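Local coordinates for CELL division control protein 6 (Pyrobaculum aerophilum, PDB 1FNN), which binds ADP and magnesium as an AAA+ ATPase of the Cdc6/Cdc18 family and is probably involved in regulating the initiation of DNA replication, at residues D200-R205 / D245-S250; R205-A208 / S214-E217. All blocks are in the same frame, centred on the assembly; numbering follows the deposited sequence.

Interaction 1 (D200-R205 / D245-S250). With ADP (adenosine-5'-diphosphate), chain D.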
loop_
_atom_site.group_PDB
_atom_site.type_symbol
_atom_site.label_atom_id
_atom_site.label_comp_id
_atom_site.label_asym_id
_atom_site.label_seq_id
_atom_site.Cartn_x
_atom_site.Cartn_y
_atom_site.Cartn_z
ATOM N N ASP A 200 9.691 8.587 1.410
ATOM C CA ASP A 200 10.633 8.505 0.251
ATOM C C ASP A 200 9.879 8.163 -1.039
ATOM O O ASP A 200 10.205 8.623 -2.121
ATOM C CB ASP A 200 11.715 7.494 0.526
ATOM C CG ASP A 200 12.639 7.818 1.691
ATOM O OD1 ASP A 200 12.892 9.002 1.965
ATOM O OD2 ASP A 200 13.100 6.850 2.312
ATOM N N ILE A 201 8.929 7.244 -0.971
ATOM C CA ILE A 201 8.084 6.910 -2.107
ATOM C C ILE A 201 7.353 8.141 -2.622
ATOM O O ILE A 201 7.314 8.439 -3.831
ATOM C CB ILE A 201 7.098 5.823 -1.728
ATOM C CG1 ILE A 201 7.918 4.557 -1.399
ATOM C CG2 ILE A 201 6.045 5.568 -2.820
ATOM C CD1 ILE A 201 7.062 3.418 -0.847
ATOM N N LEU A 202 6.668 8.851 -1.701
ATOM C CA LEU A 202 5.946 10.046 -2.114
ATOM C C LEU A 202 6.844 11.134 -2.666
ATOM O O LEU A 202 6.444 11.831 -3.612
ATOM C CB LEU A 202 5.127 10.641 -0.954
ATOM C CG LEU A 202 4.017 9.780 -0.372
ATOM C CD1 LEU A 202 3.249 10.538 0.726
ATOM C CD2 LEU A 202 2.998 9.427 -1.444
ATOM N N LEU A 203 8.063 11.312 -2.164
ATOM C CA LEU A 203 8.898 12.371 -2.710
ATOM C C LEU A 203 9.223 12.055 -4.187
ATOM O O LEU A 203 9.329 12.950 -5.043
ATOM C CB LEU A 203 10.162 12.457 -1.845
ATOM C CG LEU A 203 11.138 13.556 -2.249
ATOM C CD1 LEU A 203 10.452 14.920 -2.276
ATOM C CD2 LEU A 203 12.368 13.575 -1.349
ATOM N N ASP A 204 9.514 10.777 -4.458
ATOM C CA ASP A 204 9.737 10.350 -5.853
ATOM C C ASP A 204 8.548 10.702 -6.715
ATOM O O ASP A 204 8.699 11.251 -7.840
ATOM C CB ASP A 204 10.062 8.841 -5.875
ATOM C CG ASP A 204 11.510 8.511 -5.685
ATOM O OD1 ASP A 204 11.894 7.321 -5.672
ATOM O OD2 ASP A 204 12.349 9.429 -5.536
ATOM N N ARG A 205 7.311 10.313 -6.328
ATOM C CA ARG A 205 6.132 10.655 -7.078
ATOM C C ARG A 205 5.965 12.160 -7.255
ATOM O O ARG A 205 5.554 12.640 -8.353
ATOM C CB ARG A 205 4.823 10.082 -6.485
ATOM C CG ARG A 205 4.880 8.545 -6.296
ATOM C CD ARG A 205 4.829 7.862 -7.704
ATOM N NE ARG A 205 5.126 6.425 -7.484
ATOM C CZ ARG A 205 4.296 5.476 -7.876
ATOM N NH1 ARG A 205 3.156 5.748 -8.489
ATOM N NH2 ARG A 205 4.643 4.217 -7.636
ATOM N N ASP A 245 -2.480 7.796 -3.385
ATOM C CA ASP A 245 -3.830 8.237 -3.686
ATOM C C ASP A 245 -4.124 9.542 -2.917
ATOM O O ASP A 245 -4.620 10.502 -3.499
ATOM C CB ASP A 245 -4.762 7.100 -3.277
ATOM C CG ASP A 245 -6.239 7.215 -3.506
ATOM O OD1 ASP A 245 -6.732 8.088 -4.219
ATOM O OD2 ASP A 245 -7.042 6.422 -2.977
ATOM N N ILE A 246 -3.669 9.624 -1.644
ATOM C CA ILE A 246 -3.912 10.865 -0.901
ATOM C C ILE A 246 -3.115 12.010 -1.473
ATOM O O ILE A 246 -3.638 13.134 -1.535
ATOM C CB ILE A 246 -3.612 10.658 0.627
ATOM C CG1 ILE A 246 -4.731 9.776 1.212
ATOM C CG2 ILE A 246 -3.500 12.033 1.283
ATOM C CD1 ILE A 246 -4.313 9.188 2.595
ATOM N N LEU A 247 -1.838 11.815 -1.825
ATOM C CA LEU A 247 -1.044 12.869 -2.430
ATOM C C LEU A 247 -1.702 13.433 -3.702
ATOM O O LEU A 247 -1.878 14.654 -3.884
ATOM C CB LEU A 247 0.375 12.385 -2.764
ATOM C CG LEU A 247 1.320 13.318 -3.508
ATOM C CD1 LEU A 247 1.477 14.681 -2.796
ATOM C CD2 LEU A 247 2.727 12.735 -3.650
ATOM N N TYR A 248 -2.150 12.508 -4.547
ATOM C CA TYR A 248 -2.734 12.935 -5.840
ATOM C C TYR A 248 -4.053 13.672 -5.640
ATOM O O TYR A 248 -4.331 14.738 -6.204
ATOM C CB TYR A 248 -2.966 11.672 -6.685
ATOM C CG TYR A 248 -3.576 11.925 -8.053
ATOM C CD1 TYR A 248 -2.979 12.825 -8.927
ATOM C CD2 TYR A 248 -4.729 11.267 -8.455
ATOM C CE1 TYR A 248 -3.511 13.076 -10.183
ATOM C CE2 TYR A 248 -5.272 11.512 -9.713
ATOM C CZ TYR A 248 -4.654 12.413 -10.558
ATOM O OH TYR A 248 -5.202 12.653 -11.813
ATOM N N ARG A 249 -4.958 13.138 -4.814
ATOM C CA ARG A 249 -6.179 13.825 -4.431
ATOM C C ARG A 249 -5.929 15.198 -3.791
ATOM O O ARG A 249 -6.666 16.138 -4.129
ATOM C CB ARG A 249 -7.014 13.032 -3.397
ATOM C CG ARG A 249 -7.813 11.922 -4.071
ATOM C CD ARG A 249 -8.224 10.865 -3.080
ATOM N NE ARG A 249 -8.869 9.663 -3.559
ATOM C CZ ARG A 249 -10.134 9.536 -3.890
ATOM N NH1 ARG A 249 -10.576 8.372 -4.309
ATOM N NH2 ARG A 249 -10.968 10.571 -3.803
ATOM N N SER A 250 -4.832 15.370 -3.085
ATOM C CA SER A 250 -4.540 16.632 -2.419
ATOM C C SER A 250 -4.034 17.616 -3.463
ATOM O O SER A 250 -4.283 18.811 -3.337
ATOM C CB SER A 250 -3.507 16.485 -1.293
ATOM O OG SER A 250 -4.013 15.554 -0.304
HETATM P PB ADP D . 0.663 -4.557 -3.703
HETATM O O1B ADP D . 0.526 -5.609 -4.796
HETATM O O2B ADP D . 1.582 -4.913 -2.678
HETATM O O3B ADP D . -0.706 -4.474 -3.208
HETATM P PA ADP D . 1.539 -2.376 -5.299
HETATM O O1A ADP D . 2.634 -3.075 -5.994
HETATM O O2A ADP D . 0.380 -2.185 -6.178
HETATM O O3A ADP D . 1.151 -3.124 -4.017
HETATM O "O5'" ADP D . 1.991 -0.874 -4.825
HETATM C "C5'" ADP D . 0.931 -0.003 -4.470
HETATM C "C4'" ADP D . 1.278 1.368 -5.084
HETATM O "O4'" ADP D . 2.484 1.814 -4.505
HETATM C "C3'" ADP D . 1.533 1.347 -6.585
HETATM O "O3'" ADP D . 1.149 2.605 -7.114
HETATM C "C2'" ADP D . 3.002 1.089 -6.593
HETATM O "O2'" ADP D . 3.622 1.509 -7.810
HETATM C "C1'" ADP D . 3.466 2.002 -5.452
HETATM N N9 ADP D . 4.636 1.438 -4.899
HETATM C C8 ADP D . 4.682 0.402 -4.005
HETATM N N7 ADP D . 5.839 0.222 -3.440
HETATM C C5 ADP D . 6.612 1.220 -4.010
HETATM C C6 ADP D . 7.965 1.560 -3.851
HETATM N N6 ADP D . 8.757 0.869 -3.047
HETATM N N1 ADP D . 8.449 2.577 -4.568
HETATM C C2 ADP D . 7.645 3.220 -5.393
HETATM N N3 ADP D . 6.354 3.008 -5.643
HETATM C C4 ADP D . 5.896 1.965 -4.898
#

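Interaction 2 (R205-A208 / S214-E217). With ADP (adenosine-5'-diphosphate), chain D.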
loop_
_atom_site.group_PDB
_atom_site.type_symbol
_atom_site.label_atom_id
_atom_site.label_comp_id
_atom_site.label_asym_id
_atom_site.label_seq_id
_atom_site.Cartn_x
_atom_site.Cartn_y
_atom_site.Cartn_z
ATOM N N ARG A 205 7.311 10.313 -6.328
ATOM C CA ARG A 205 6.132 10.655 -7.078
ATOM C C ARG A 205 5.965 12.160 -7.255
ATOM O O ARG A 205 5.554 12.640 -8.353
ATOM C CB ARG A 205 4.823 10.082 -6.485
ATOM C CG ARG A 205 4.880 8.545 -6.296
ATOM C CD ARG A 205 4.829 7.862 -7.704
ATOM N NE ARG A 205 5.126 6.425 -7.484
ATOM C CZ ARG A 205 4.296 5.476 -7.876
ATOM N NH1 ARG A 205 3.156 5.748 -8.489
ATOM N NH2 ARG A 205 4.643 4.217 -7.636
ATOM N N ALA A 206 6.197 12.928 -6.175
ATOM C CA ALA A 206 6.040 14.379 -6.298
ATOM C C ALA A 206 7.042 14.931 -7.318
ATOM O O ALA A 206 6.731 15.801 -8.138
ATOM C CB ALA A 206 6.235 15.108 -4.953
ATOM N N LYS A 207 8.292 14.535 -7.226
ATOM C CA LYS A 207 9.301 15.057 -8.153
ATOM C C LYS A 207 8.962 14.727 -9.608
ATOM O O LYS A 207 9.069 15.606 -10.452
ATOM C CB LYS A 207 10.671 14.456 -7.833
ATOM C CG LYS A 207 11.380 15.217 -6.708
ATOM C CD LYS A 207 12.597 14.382 -6.295
ATOM C CE LYS A 207 13.241 14.997 -5.060
ATOM N NZ LYS A 207 14.440 14.222 -4.645
ATOM N N ALA A 208 8.410 13.555 -9.862
ATOM C CA ALA A 208 8.053 13.131 -11.212
ATOM C C ALA A 208 6.738 13.676 -11.700
ATOM O O ALA A 208 6.540 13.828 -12.911
ATOM C CB ALA A 208 7.980 11.593 -11.244
ATOM N N SER A 214 5.365 23.158 -5.723
ATOM C CA SER A 214 3.964 23.069 -5.389
ATOM C C SER A 214 3.708 22.227 -4.130
ATOM O O SER A 214 2.548 21.997 -3.798
ATOM C CB SER A 214 3.178 22.553 -6.605
ATOM O OG SER A 214 3.567 21.214 -6.907
ATOM N N TYR A 215 4.728 21.603 -3.573
ATOM C CA TYR A 215 4.545 20.684 -2.464
ATOM C C TYR A 215 5.719 20.922 -1.548
ATOM O O TYR A 215 6.821 21.233 -2.011
ATOM C CB TYR A 215 4.405 19.189 -2.871
ATOM C CG TYR A 215 5.662 18.830 -3.642
ATOM C CD1 TYR A 215 6.766 18.336 -2.977
ATOM C CD2 TYR A 215 5.690 19.020 -5.030
ATOM C CE1 TYR A 215 7.910 18.023 -3.670
ATOM C CE2 TYR A 215 6.851 18.696 -5.725
ATOM C CZ TYR A 215 7.934 18.208 -5.045
ATOM O OH TYR A 215 9.083 17.884 -5.718
ATOM N N SER A 216 5.543 20.776 -0.231
ATOM C CA SER A 216 6.732 20.938 0.624
ATOM C C SER A 216 7.044 19.613 1.278
ATOM O O SER A 216 6.216 18.708 1.279
ATOM C CB SER A 216 6.448 21.973 1.735
ATOM O OG SER A 216 5.308 21.462 2.456
ATOM N N GLU A 217 8.211 19.503 1.869
ATOM C CA GLU A 217 8.581 18.283 2.581
ATOM C C GLU A 217 7.580 18.034 3.731
ATOM O O GLU A 217 7.162 16.911 3.985
ATOM C CB GLU A 217 9.958 18.531 3.172
ATOM C CG GLU A 217 10.464 17.458 4.122
ATOM C CD GLU A 217 11.923 17.694 4.473
ATOM O OE1 GLU A 217 12.201 18.390 5.468
ATOM O OE2 GLU A 217 12.787 17.176 3.740
HETATM P PB ADP D . 0.663 -4.557 -3.703
HETATM O O1B ADP D . 0.526 -5.609 -4.796
HETATM O O2B ADP D . 1.582 -4.913 -2.678
HETATM O O3B ADP D . -0.706 -4.474 -3.208
HETATM P PA ADP D . 1.539 -2.376 -5.299
HETATM O O1A ADP D . 2.634 -3.075 -5.994
HETATM O O2A ADP D . 0.380 -2.185 -6.178
HETATM O O3A ADP D . 1.151 -3.124 -4.017
HETATM O "O5'" ADP D . 1.991 -0.874 -4.825
HETATM C "C5'" ADP D . 0.931 -0.003 -4.470
HETATM C "C4'" ADP D . 1.278 1.368 -5.084
HETATM O "O4'" ADP D . 2.484 1.814 -4.505
HETATM C "C3'" ADP D . 1.533 1.347 -6.585
HETATM O "O3'" ADP D . 1.149 2.605 -7.114
HETATM C "C2'" ADP D . 3.002 1.089 -6.593
HETATM O "O2'" ADP D . 3.622 1.509 -7.810
HETATM C "C1'" ADP D . 3.466 2.002 -5.452
HETATM N N9 ADP D . 4.636 1.438 -4.899
HETATM C C8 ADP D . 4.682 0.402 -4.005
HETATM N N7 ADP D . 5.839 0.222 -3.440
HETATM C C5 ADP D . 6.612 1.220 -4.010
HETATM C C6 ADP D . 7.965 1.560 -3.851
HETATM N N6 ADP D . 8.757 0.869 -3.047
HETATM N N1 ADP D . 8.449 2.577 -4.568
HETATM C C2 ADP D . 7.645 3.220 -5.393
HETATM N N3 ADP D . 6.354 3.008 -5.643
HETATM C C4 ADP D . 5.896 1.965 -4.898
#

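Interaction 1 (D200-R205 / D245-S250)
Two helices of the AAA+ lid domain, 195-209 and 240-256, pack where Leu-202 meets Leu-247, while the first of them also offers side chains to the bound ADP. The two leucines run past each other in opposite directions, and CD2 of Leu-202 and CD2 of Leu-247 touch at 4.0 Å. The same CD2 of Leu-247 lies 3.8 Å from the backbone O of Leu-202 and also reaches CB of Arg-205, a little more loosely. Leu-247 gets there because its CG stands anti to the backbone N (chi1 175°), which carries the methyl in toward the neighbouring helix. Leucine suits both places: it is branched at its end and apolar, and in helix 217-227 Ile-223 touches Leu-202 and Leu-220 touches Leu-247.

Arg-205 starts toward helix 240-256 and then turns off to the nucleotide, its chain bent at chi2. NH2 of Arg-205 gives hydrogen bonds to N3 of the ADP adenine (2.9 Å, 144° at the hydrogen) and to the ribose O2' of ADP (2.9 Å, 147°), both noticeably bent, with O2' lying in the guanidinium plane. NH1 bonds to the carbonyl of Val-9, which, with the bonds of NH2, restrains the group's rotation. One turn earlier, CD1 of Ile-201 comes to 3.6 Å from C6 of ADP and CG2 of Ile-201 to 3.8 Å from N3 of ADP.

Between the helices the leucines meet by apolar packing, one methyl also resting on a carbonyl oxygen. At the nucleotide, Ile-201 adds non-directional packing on the adenine, while one nitrogen of Arg-205 bridges base and sugar, which is likely to fix how the two lie against the lid.

Interaction 2 (R205-A208 / S214-E217)
Tyr-215 lies against Ala-206 in the helix-loop-helix connection of the lid domain, where the chain leaves helix 195-209 and is about to enter helix 217-227. Next in the chain, Ser-216 is the N-cap of helix 217-227, its OG accepting a hydrogen bond from the backbone N of Ile-219.

From CB of Tyr-215, CG is set between the backbone N and the carbonyl carbon (chi1 58°), and chi2 of 90° turns the ring so that one face covers the alanine methyl. CG of Tyr-215 is 4.0 Å from CB of Ala-206, and CZ of Tyr-215 is 3.5 Å from it, with the other four ring carbons in between. The methyl therefore sits over the middle of the ring, 11° off its normal, in a CH-pi contact. Alanine suits this spot because a flat ring can settle directly on so short a side chain. Replacing Tyr-215 with a serine would probably leave the methyl of Ala-206 without its aromatic cover and open a gap between helix and loop. Beyond the ring, the phenol oxygen passes the start of the Lys-207 side chain, which crosses the tyrosine at about a right angle, with OH of Tyr-215 3.7 Å from CG of Lys-207.

In the fold
Both interactions belong to the lid domain and share helix 195-209, with Arg-205 common to their segments and their centres about 7 Å apart. Interaction 1 is buried and joins two helices distant in sequence; interaction 2 is partly buried, farther from the centre of the chain, and ties the helix to the loop that follows it. The chemistry changes accordingly: aliphatic packing beside a nucleotide inside, an aromatic face on a methyl with a lysine side chain crossing at the phenol oxygen outside. They meet directly, since Leu-203 touches the ring of Tyr-215 and Leu-247 approaches the backbone of Ala-206. Helix 195-209 thus faces ADP, helix 240-256 and the loop through neighbouring residues.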